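Local structure of uncharacterized protein (Bacteroides eggerthii, 4FTD) at residues Glu39-Ile44 / Lys99-Met103; Arg139-Gly145 / Leu411-Tyr417; Arg317-Thr321 / Tyr331-Ile335; Leu354-Gly359 / Leu431-Arg435. The protein is of unknown function but, with a six-bladed beta-propeller joined to an immunoglobulin-like domain, may take part in carbohydrate metabolism. One frame throughout, in Å; residues are numbered along the deposited sequence. Where two conformers were deposited one is given.

Interaction 1. Residues Glu39-Ile44 / Lys99-Met103; sequences EAKKTI and KDYLM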
# COMPACT_ATOMS: atom_id res chain seq x y z
N GLU A 39 34.87 4.51 26.54
CA GLU A 39 36.08 5.11 27.10
C GLU A 39 37.08 5.63 26.07
O GLU A 39 37.73 6.64 26.32
CB GLU A 39 36.77 4.13 28.07
CG GLU A 39 38.00 4.69 28.78
CD GLU A 39 37.70 5.90 29.64
OE1 GLU A 39 36.57 5.98 30.16
OE2 GLU A 39 38.58 6.76 29.79
N ALA A 40 37.24 4.92 24.95
CA ALA A 40 38.19 5.34 23.91
C ALA A 40 37.74 6.66 23.30
O ALA A 40 38.55 7.56 23.08
CB ALA A 40 38.33 4.26 22.83
N LYS A 41 36.42 6.78 23.07
CA LYS A 41 35.83 8.00 22.47
C LYS A 41 35.45 9.07 23.51
O LYS A 41 35.12 10.20 23.13
CB LYS A 41 34.61 7.62 21.64
CG LYS A 41 34.97 6.76 20.44
CD LYS A 41 33.75 6.20 19.73
CE LYS A 41 34.18 5.24 18.62
NZ LYS A 41 33.06 4.40 18.15
N LYS A 42 35.52 8.71 24.80
CA LYS A 42 35.16 9.62 25.89
C LYS A 42 33.72 10.16 25.68
O LYS A 42 33.49 11.36 25.69
CB LYS A 42 36.17 10.79 26.01
CG LYS A 42 37.66 10.42 25.98
CD LYS A 42 38.17 9.63 27.19
CE LYS A 42 39.58 9.10 26.92
NZ LYS A 42 39.94 7.88 27.70
N THR A 43 32.77 9.25 25.46
CA THR A 43 31.36 9.63 25.30
C THR A 43 30.50 8.83 26.25
O THR A 43 30.87 7.74 26.73
CB THR A 43 30.86 9.37 23.85
OG1 THR A 43 30.91 7.97 23.60
CG2 THR A 43 31.74 10.12 22.81
N ILE A 44 29.34 9.41 26.55
CA ILE A 44 28.34 8.77 27.37
C ILE A 44 27.01 8.94 26.64
O ILE A 44 26.66 10.04 26.21
CB ILE A 44 28.22 9.41 28.78
CG1 ILE A 44 29.58 9.44 29.54
CG2 ILE A 44 27.15 8.66 29.59
CD1 ILE A 44 29.65 10.43 30.71
N LYS A 99 39.32 14.51 33.55
CA LYS A 99 38.96 13.88 32.28
C LYS A 99 37.57 14.33 31.91
O LYS A 99 36.66 14.29 32.73
CB LYS A 99 39.02 12.35 32.37
CG LYS A 99 38.76 11.65 31.03
CD LYS A 99 38.86 10.13 31.12
CE LYS A 99 40.30 9.63 31.14
NZ LYS A 99 40.35 8.19 31.50
N ASP A 100 37.41 14.77 30.67
CA ASP A 100 36.13 15.23 30.16
C ASP A 100 35.48 14.19 29.23
O ASP A 100 36.11 13.68 28.30
CB ASP A 100 36.30 16.54 29.41
CG ASP A 100 36.53 17.76 30.33
OD1 ASP A 100 36.37 17.66 31.56
OD2 ASP A 100 36.85 18.85 29.79
N TYR A 101 34.22 13.88 29.51
CA TYR A 101 33.40 12.99 28.69
C TYR A 101 32.31 13.86 28.07
O TYR A 101 31.82 14.79 28.71
CB TYR A 101 32.74 11.91 29.59
CG TYR A 101 33.70 10.87 30.13
CD1 TYR A 101 34.43 11.10 31.30
CD2 TYR A 101 33.86 9.64 29.50
CE1 TYR A 101 35.30 10.15 31.80
CE2 TYR A 101 34.73 8.69 30.00
CZ TYR A 101 35.44 8.95 31.16
OH TYR A 101 36.32 8.03 31.67
N LEU A 102 31.95 13.56 26.83
CA LEU A 102 30.85 14.23 26.14
C LEU A 102 29.59 13.40 26.37
O LEU A 102 29.46 12.28 25.84
CB LEU A 102 31.14 14.39 24.64
CG LEU A 102 31.98 15.61 24.32
CD1 LEU A 102 32.27 15.69 22.81
CD2 LEU A 102 31.24 16.84 24.83
N MSE A 103 28.67 13.95 27.15
CA MSE A 103 27.47 13.23 27.56
C MSE A 103 26.25 13.71 26.80
O MSE A 103 25.86 14.86 26.94
CB MSE A 103 27.27 13.36 29.07
CG MSE A 103 26.05 12.60 29.56
SE MSE A 103 25.96 12.50 31.51
CE MSE A 103 24.03 13.04 31.82

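Interaction 2. Residues Arg139-Gly145 / Leu411-Tyr417; sequences RCASYDG and LAQTDYY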
# COMPACT_ATOMS: atom_id res chain seq x y z
N ARG A 139 -5.99 -12.48 -16.86
CA ARG A 139 -5.63 -11.04 -16.90
C ARG A 139 -5.98 -10.28 -15.64
O ARG A 139 -5.79 -9.07 -15.53
CB ARG A 139 -6.32 -10.39 -18.09
CG ARG A 139 -5.90 -11.02 -19.39
CD ARG A 139 -6.46 -10.32 -20.61
NE ARG A 139 -6.06 -11.10 -21.79
CZ ARG A 139 -6.24 -10.70 -23.05
NH1 ARG A 139 -6.78 -9.54 -23.30
NH2 ARG A 139 -5.90 -11.47 -24.05
N CYS A 140 -6.43 -11.01 -14.63
CA CYS A 140 -6.85 -10.39 -13.41
C CYS A 140 -6.77 -11.31 -12.20
O CYS A 140 -7.16 -12.45 -12.27
CB CYS A 140 -8.29 -9.96 -13.54
SG CYS A 140 -8.97 -8.88 -12.24
N ALA A 141 -6.32 -10.73 -11.10
CA ALA A 141 -6.31 -11.34 -9.79
C ALA A 141 -6.63 -10.25 -8.77
O ALA A 141 -6.40 -9.07 -9.01
CB ALA A 141 -4.94 -12.03 -9.50
N SER A 142 -7.24 -10.63 -7.65
CA SER A 142 -7.61 -9.73 -6.60
C SER A 142 -7.36 -10.42 -5.23
O SER A 142 -7.18 -11.62 -5.17
CB SER A 142 -9.08 -9.32 -6.77
OG SER A 142 -9.53 -8.41 -5.76
N TYR A 143 -7.26 -9.63 -4.17
CA TYR A 143 -6.87 -10.10 -2.84
C TYR A 143 -7.61 -9.33 -1.77
O TYR A 143 -7.82 -8.16 -1.94
CB TYR A 143 -5.38 -9.92 -2.68
CG TYR A 143 -4.80 -9.87 -1.27
CD1 TYR A 143 -4.63 -8.64 -0.61
CD2 TYR A 143 -4.31 -11.00 -0.65
CE1 TYR A 143 -4.07 -8.57 0.64
CE2 TYR A 143 -3.70 -10.92 0.61
CZ TYR A 143 -3.60 -9.69 1.24
OH TYR A 143 -3.05 -9.58 2.45
N ASP A 144 -8.00 -9.98 -0.70
CA ASP A 144 -8.65 -9.30 0.41
C ASP A 144 -8.10 -9.72 1.78
O ASP A 144 -8.73 -9.46 2.77
CB ASP A 144 -10.15 -9.56 0.36
CG ASP A 144 -10.52 -11.01 0.59
OD1 ASP A 144 -9.63 -11.87 0.81
OD2 ASP A 144 -11.71 -11.30 0.52
N GLY A 145 -6.97 -10.43 1.83
CA GLY A 145 -6.38 -10.88 3.09
C GLY A 145 -6.70 -12.33 3.40
O GLY A 145 -5.91 -12.99 4.05
N LEU A 411 -2.60 -6.05 -18.22
CA LEU A 411 -3.54 -5.70 -17.18
C LEU A 411 -2.87 -6.05 -15.82
O LEU A 411 -2.19 -7.12 -15.67
CB LEU A 411 -4.91 -6.40 -17.35
CG LEU A 411 -5.85 -5.85 -18.47
CD1 LEU A 411 -6.19 -4.37 -18.26
CD2 LEU A 411 -5.27 -6.13 -19.85
N ALA A 412 -2.99 -5.09 -14.90
CA ALA A 412 -2.40 -5.16 -13.55
C ALA A 412 -3.41 -4.71 -12.52
O ALA A 412 -4.24 -3.84 -12.81
CB ALA A 412 -1.13 -4.30 -13.44
N GLN A 413 -3.36 -5.34 -11.35
CA GLN A 413 -4.26 -5.06 -10.25
C GLN A 413 -3.40 -4.83 -8.98
O GLN A 413 -2.25 -5.29 -8.86
CB GLN A 413 -5.24 -6.23 -9.97
CG GLN A 413 -6.19 -6.56 -11.11
CD GLN A 413 -5.54 -7.26 -12.27
OE1 GLN A 413 -4.71 -8.16 -12.07
NE2 GLN A 413 -5.92 -6.90 -13.49
N THR A 414 -3.99 -4.08 -8.08
CA THR A 414 -3.47 -3.88 -6.72
C THR A 414 -4.61 -4.12 -5.74
O THR A 414 -5.80 -4.03 -6.07
CB THR A 414 -2.90 -2.47 -6.49
OG1 THR A 414 -3.92 -1.50 -6.71
CG2 THR A 414 -1.69 -2.23 -7.38
N ASP A 415 -4.23 -4.41 -4.51
CA ASP A 415 -5.19 -4.56 -3.41
C ASP A 415 -4.41 -4.47 -2.11
O ASP A 415 -3.20 -4.60 -2.11
CB ASP A 415 -5.93 -5.91 -3.47
CG ASP A 415 -7.22 -5.88 -4.29
OD1 ASP A 415 -8.08 -4.95 -4.09
OD2 ASP A 415 -7.39 -6.83 -5.11
N TYR A 416 -5.10 -4.27 -1.00
CA TYR A 416 -4.42 -4.27 0.28
C TYR A 416 -5.36 -4.69 1.36
O TYR A 416 -6.57 -4.65 1.18
CB TYR A 416 -3.86 -2.87 0.59
CG TYR A 416 -4.91 -1.82 0.82
CD1 TYR A 416 -5.46 -1.09 -0.25
CD2 TYR A 416 -5.36 -1.53 2.11
CE1 TYR A 416 -6.43 -0.13 -0.02
CE2 TYR A 416 -6.33 -0.57 2.34
CZ TYR A 416 -6.85 0.12 1.26
OH TYR A 416 -7.78 1.04 1.49
N TYR A 417 -4.78 -5.05 2.50
CA TYR A 417 -5.48 -5.45 3.70
C TYR A 417 -4.68 -4.98 4.93
O TYR A 417 -3.45 -5.14 4.98
CB TYR A 417 -5.62 -6.97 3.74
CG TYR A 417 -6.16 -7.49 5.04
CD1 TYR A 417 -7.51 -7.37 5.33
CD2 TYR A 417 -5.32 -8.14 5.96
CE1 TYR A 417 -8.02 -7.85 6.53
CE2 TYR A 417 -5.83 -8.64 7.16
CZ TYR A 417 -7.17 -8.49 7.43
OH TYR A 417 -7.69 -8.97 8.59
O HOH W 1 -10.73 -5.66 -4.68

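Interaction 3. Residues Arg317-Thr321 / Tyr331-Ile335; sequences RVPVT and YKSKI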
# COMPACT_ATOMS: atom_id res chain seq x y z
N ARG A 317 -0.18 5.97 -20.48
CA ARG A 317 0.36 7.31 -20.73
C ARG A 317 -0.48 8.42 -20.07
O ARG A 317 -0.55 9.55 -20.58
CB ARG A 317 0.52 7.56 -22.24
CG ARG A 317 1.56 6.66 -22.90
CD ARG A 317 1.68 6.95 -24.38
NE ARG A 317 0.45 6.65 -25.10
CZ ARG A 317 0.02 5.42 -25.42
NH1 ARG A 317 0.69 4.32 -25.08
NH2 ARG A 317 -1.12 5.27 -26.06
N VAL A 318 -1.13 8.08 -18.96
CA VAL A 318 -1.87 9.03 -18.12
C VAL A 318 -1.27 8.92 -16.71
O VAL A 318 -1.50 7.91 -16.00
CB VAL A 318 -3.40 8.80 -18.09
CG1 VAL A 318 -4.04 9.78 -17.10
CG2 VAL A 318 -4.03 8.96 -19.50
N PRO A 319 -0.47 9.92 -16.29
CA PRO A 319 0.00 9.96 -14.90
C PRO A 319 -1.17 9.96 -13.94
O PRO A 319 -2.25 10.39 -14.32
CB PRO A 319 0.72 11.32 -14.80
CG PRO A 319 0.94 11.77 -16.18
CD PRO A 319 -0.12 11.14 -17.03
N VAL A 320 -0.93 9.51 -12.70
CA VAL A 320 -1.91 9.47 -11.62
C VAL A 320 -2.51 10.88 -11.47
O VAL A 320 -1.79 11.86 -11.22
CB VAL A 320 -1.28 8.95 -10.30
CG1 VAL A 320 -2.25 9.08 -9.14
CG2 VAL A 320 -0.85 7.49 -10.46
N THR A 321 -3.81 10.98 -11.68
CA THR A 321 -4.54 12.24 -11.73
C THR A 321 -5.75 12.16 -10.80
O THR A 321 -6.55 11.21 -10.87
CB THR A 321 -5.04 12.52 -13.19
OG1 THR A 321 -3.93 12.53 -14.12
CG2 THR A 321 -5.83 13.82 -13.29
N TYR A 331 -6.31 17.43 -10.61
CA TYR A 331 -4.85 17.61 -10.50
C TYR A 331 -4.06 16.46 -11.10
O TYR A 331 -4.21 15.35 -10.67
CB TYR A 331 -4.44 17.84 -9.02
CG TYR A 331 -2.98 18.14 -8.86
CD1 TYR A 331 -2.49 19.43 -9.06
CD2 TYR A 331 -2.07 17.14 -8.56
CE1 TYR A 331 -1.14 19.71 -8.96
CE2 TYR A 331 -0.70 17.41 -8.45
CZ TYR A 331 -0.25 18.70 -8.66
OH TYR A 331 1.08 18.95 -8.56
N LYS A 332 -3.17 16.77 -12.06
CA LYS A 332 -2.31 15.79 -12.69
C LYS A 332 -1.00 15.74 -11.93
O LYS A 332 -0.33 16.73 -11.85
CB LYS A 332 -2.06 16.15 -14.16
CG LYS A 332 -1.35 15.05 -14.92
CD LYS A 332 -1.27 15.30 -16.42
CE LYS A 332 -0.14 16.24 -16.78
NZ LYS A 332 0.25 15.99 -18.18
N SER A 333 -0.64 14.60 -11.34
CA SER A 333 0.63 14.47 -10.61
C SER A 333 1.76 14.02 -11.53
O SER A 333 1.56 13.79 -12.73
CB SER A 333 0.49 13.48 -9.45
OG SER A 333 0.61 12.13 -9.88
N LYS A 334 2.94 13.86 -10.94
CA LYS A 334 4.13 13.38 -11.66
C LYS A 334 4.32 11.87 -11.53
O LYS A 334 5.24 11.34 -12.13
CB LYS A 334 5.39 14.09 -11.15
CG LYS A 334 5.41 15.56 -11.45
CD LYS A 334 6.55 16.26 -10.70
CE LYS A 334 6.73 17.71 -11.13
NZ LYS A 334 7.70 18.38 -10.22
N ILE A 335 3.46 11.17 -10.77
CA ILE A 335 3.56 9.71 -10.64
C ILE A 335 3.07 9.07 -11.96
O ILE A 335 1.90 9.15 -12.27
CB ILE A 335 2.79 9.20 -9.41
CG1 ILE A 335 3.43 9.79 -8.14
CG2 ILE A 335 2.81 7.67 -9.35
CD1 ILE A 335 2.62 9.66 -6.88

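Interaction 4. Residues Leu354-Gly359 / Leu431-Arg435; sequences LVCTAG and LFASR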
# COMPACT_ATOMS: atom_id res chain seq x y z
N LEU A 354 -0.47 3.06 -3.58
CA LEU A 354 -0.13 1.71 -4.04
C LEU A 354 -0.46 1.69 -5.54
O LEU A 354 -1.58 2.08 -5.94
CB LEU A 354 -0.94 0.67 -3.28
CG LEU A 354 -0.86 -0.79 -3.77
CD1 LEU A 354 0.55 -1.34 -3.72
CD2 LEU A 354 -1.85 -1.64 -2.94
N VAL A 355 0.51 1.33 -6.36
CA VAL A 355 0.29 1.19 -7.80
C VAL A 355 0.97 -0.06 -8.28
O VAL A 355 1.80 -0.64 -7.55
CB VAL A 355 0.80 2.40 -8.61
CG1 VAL A 355 0.10 3.68 -8.20
CG2 VAL A 355 2.32 2.54 -8.52
N CYS A 356 0.59 -0.53 -9.48
CA CYS A 356 1.40 -1.54 -10.17
C CYS A 356 1.78 -0.99 -11.51
O CYS A 356 0.90 -0.51 -12.25
CB CYS A 356 0.65 -2.88 -10.32
SG CYS A 356 1.69 -4.22 -10.95
N THR A 357 3.06 -1.05 -11.87
CA THR A 357 3.44 -0.54 -13.20
C THR A 357 3.15 -1.68 -14.22
O THR A 357 3.45 -2.83 -13.94
CB THR A 357 4.88 -0.02 -13.25
OG1 THR A 357 5.71 -1.10 -12.88
CG2 THR A 357 5.10 1.24 -12.27
N ALA A 358 2.56 -1.35 -15.36
CA ALA A 358 1.98 -2.35 -16.29
C ALA A 358 2.94 -2.99 -17.28
O ALA A 358 3.03 -4.23 -17.39
CB ALA A 358 0.80 -1.72 -17.04
N GLY A 359 3.67 -2.17 -18.02
CA GLY A 359 4.51 -2.71 -19.07
C GLY A 359 3.73 -3.12 -20.31
O GLY A 359 3.79 -4.26 -20.74
N LEU A 431 0.13 -5.68 1.25
CA LEU A 431 -0.02 -5.12 -0.08
C LEU A 431 0.05 -6.25 -1.10
O LEU A 431 0.81 -7.20 -0.92
CB LEU A 431 1.07 -4.07 -0.36
CG LEU A 431 1.19 -2.94 0.69
CD1 LEU A 431 2.31 -2.01 0.24
CD2 LEU A 431 -0.11 -2.15 0.88
N PHE A 432 -0.75 -6.13 -2.14
CA PHE A 432 -0.84 -7.11 -3.22
C PHE A 432 -0.78 -6.38 -4.54
O PHE A 432 -1.41 -5.32 -4.70
CB PHE A 432 -2.15 -7.84 -3.11
CG PHE A 432 -2.53 -8.71 -4.30
CD1 PHE A 432 -3.31 -8.20 -5.34
CD2 PHE A 432 -2.25 -10.11 -4.28
CE1 PHE A 432 -3.72 -9.01 -6.39
CE2 PHE A 432 -2.68 -10.92 -5.30
CZ PHE A 432 -3.41 -10.37 -6.37
N ALA A 433 -0.08 -6.98 -5.48
CA ALA A 433 -0.09 -6.60 -6.90
C ALA A 433 -0.07 -7.88 -7.74
O ALA A 433 0.51 -8.92 -7.35
CB ALA A 433 1.10 -5.71 -7.27
N SER A 434 -0.73 -7.81 -8.89
CA SER A 434 -0.75 -8.87 -9.89
C SER A 434 -0.61 -8.23 -11.25
O SER A 434 -1.24 -7.21 -11.51
CB SER A 434 -2.10 -9.59 -9.89
OG SER A 434 -2.02 -10.74 -10.76
N ARG A 435 0.12 -8.87 -12.14
CA ARG A 435 0.31 -8.38 -13.48
C ARG A 435 0.33 -9.53 -14.47
O ARG A 435 1.01 -10.56 -14.27
CB ARG A 435 1.56 -7.54 -13.53
CG ARG A 435 1.77 -6.84 -14.86
CD ARG A 435 2.74 -7.61 -15.74
NE ARG A 435 3.03 -6.92 -16.97
CZ ARG A 435 3.82 -7.40 -17.93
NH1 ARG A 435 4.38 -8.59 -17.80
NH2 ARG A 435 4.06 -6.67 -19.02

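Interaction 1. Residues Glu39-Ile44 / Lys99-Met103
This is a parallel strand pairing topped by a salt-bridge network, where E39-I44 meets K99-M103 in the N-terminal sheet, probably the immunoglobulin-like domain. T43 pairs with L102 and I44 with M103. L102 N donates to K42 O at 2.9 Å, and I44 N donates to L102 O at 3.0 Å. K42 and T43 also form a G1 beta bulge opposite D38, on the strand that precedes them.

Side chains add a polar cluster and an apolar patch. The carboxylate of E39 is gripped by up to three groups. Y101 OH donates to the syn lone pair of E39 OE1 at 2.6 Å, and this oxygen lies in the plane of the phenol ring at its edge. K99 NZ bonds E39 OE2 at 2.8 Å, and in one of its two conformers K42 NZ reaches the same oxygen at 2.7 Å. The two ammonium groups come from opposite faces of the carboxylate. E39 CG is anti to the backbone N (chi1 -176°) and the chain bends at CB-CG (chi2 61°), which brings the carboxylate to K99 and Y101. K42 NZ also donates to E39 O in that conformer.

On the apolar side, I44 CD1 lies 3.6 Å from Y101 CB, and I44 CB packs on M103 CG. I44 and M103 both reach I20 of strand 17-22. Outside the contact, K99 NZ bonds T15 O, and Y101 OH is also bonded to L17 N.

In the same conformer K42 NZ and K99 NZ are 3.8 Å apart around the carboxylate they share, and their charges would probably help to keep E39 ionised.

Interaction 2. Residues Arg139-Gly145 / Leu411-Tyr417
D415 OD2 is gripped by two donors of strand 139-143. S142 OG donates to it at 2.7 Å, on the syn side but tilted out of the plane, and Y143 N donates at 3.0 Å from above the carboxylate plane. Both come from the same face. A water bridges S142 OG and D415 OD1, which also salt-bridges K343 and bonds a glycerol.

Q413 does similar work two residues earlier. Its chain bends at CB-CG (chi2 74°), which lays the amide along the backbone of R139-A141. Q413 NE2 donates to R139 O at 3.0 Å, in the carbonyl plane. Q413 OE1 accepts from A141 N at 3.2 Å, with the N-H well above the amide plane.

At the far end the rings of Y143 and Y417 cross at about a right angle, with Y143 CE1 3.8 Å from Y417 CB. G145 CA makes a CH-pi contact over a face of the Y417 ring.

The strands run nearly parallel, 8° apart, but belong to different four-stranded sheets. Their axes stay 6.3 Å apart with no backbone-to-backbone bonds, and D415 and Q413 span the gap. Y143 also meets the ring of F432 on strand 426-435, and L411 touches M194 of strand 190-198.

Interaction 3. Residues Arg317-Thr321 / Tyr331-Ile335
P319 opens the contact by laying its ring against the backbone of Y331-I335, with P319 CB 3.3 Å from S333 O. Its CG also comes near the aliphatic chain of K332.

V320 follows and carries most of the bonding. V320 N donates to I335 O at 2.9 Å, nearly in line with the carbonyl. V320 O accepts twice, from S333 N at 3.0 Å and from S333 OG at 2.8 Å. S333 OG lies between its own backbone N and carbonyl carbon (chi1 82°), and from there it also accepts from I335 N, forming an ST turn. With an alanine at S333, V320 O would probably be left with one donor and I335 N without its acceptor. V320 and I335 lie side by side, with V320 CG2 3.8 Å from I335 CG2, and both touch L353.

T321 closes the segment as a non-hydrogen-bonded pair with K332. T321 OG1 bonds back to P319 O at 2.7 Å and rests near K332 CG.

Helix 381-390 is close by and takes the hydroxyl of Y331 through D389. The arrangement is a beta hairpin of strands 318-323 and 329-332, the last two of a four-stranded antiparallel sheet, as in a propeller blade.

Interaction 4. Residues Leu354-Gly359 / Leu431-Arg435
The R435 side chain leaves its strand with CG anti to the backbone N (chi1 -173°), then turns at CB-CG (chi2 -98°) and runs on extended. This carries the guanidinium to the turn at A358-G359. R435 NE donates to A358 O at 2.7 Å, roughly in line with that carbonyl. R435 NH2 donates to G359 O at 3.0 Å, with the oxygen in the guanidinium plane, and makes a weak bond to A358 O. G359 has backbone angles that suit a residue without a side chain, and a CB there would sit tight against R435 NH2. The same guanidinium bonds S405 O and S438 OG. A leucine at R435 would probably leave the carbonyls of A358 and G359 without these donors and the turn less firmly held.

Earlier along the strands the contact is apolar. C356 SG packs 4.0 Å from A433 CB. L354 CD2 meets L431 CD2 at 4.2 Å.

The strands run in the same direction at 21°, without backbone pairing. Strand 350-357 bonds to strand 369-374, while strand 426-435 lies in the next sheet between 412-420 and 439-446. L370 touches both L354 and A433, and T414 and A412 of strand 412-420 pack on C356.

In the fold
Interaction 1 stands apart in the N-terminal sheet, its centre more than 50 Å from each of the others. The other three lie in the propeller. Interactions 2 and 4 are neighbours, with centres about 8 Å apart, and share the sheet holding strands 412-420 and 426-435. Q413 N lies 2.8 Å from S434 O, and D415 O lies 2.9 Å from F432 N, both probable hydrogen bonds. That sheet therefore meets strand 138-143 in interaction 2 and strand 350-357 in interaction 4. Interaction 3 has its centre about 16 Å from interaction 4, with nearest atoms about 5 Å apart. The glycerol beside D415 may mark a pocket.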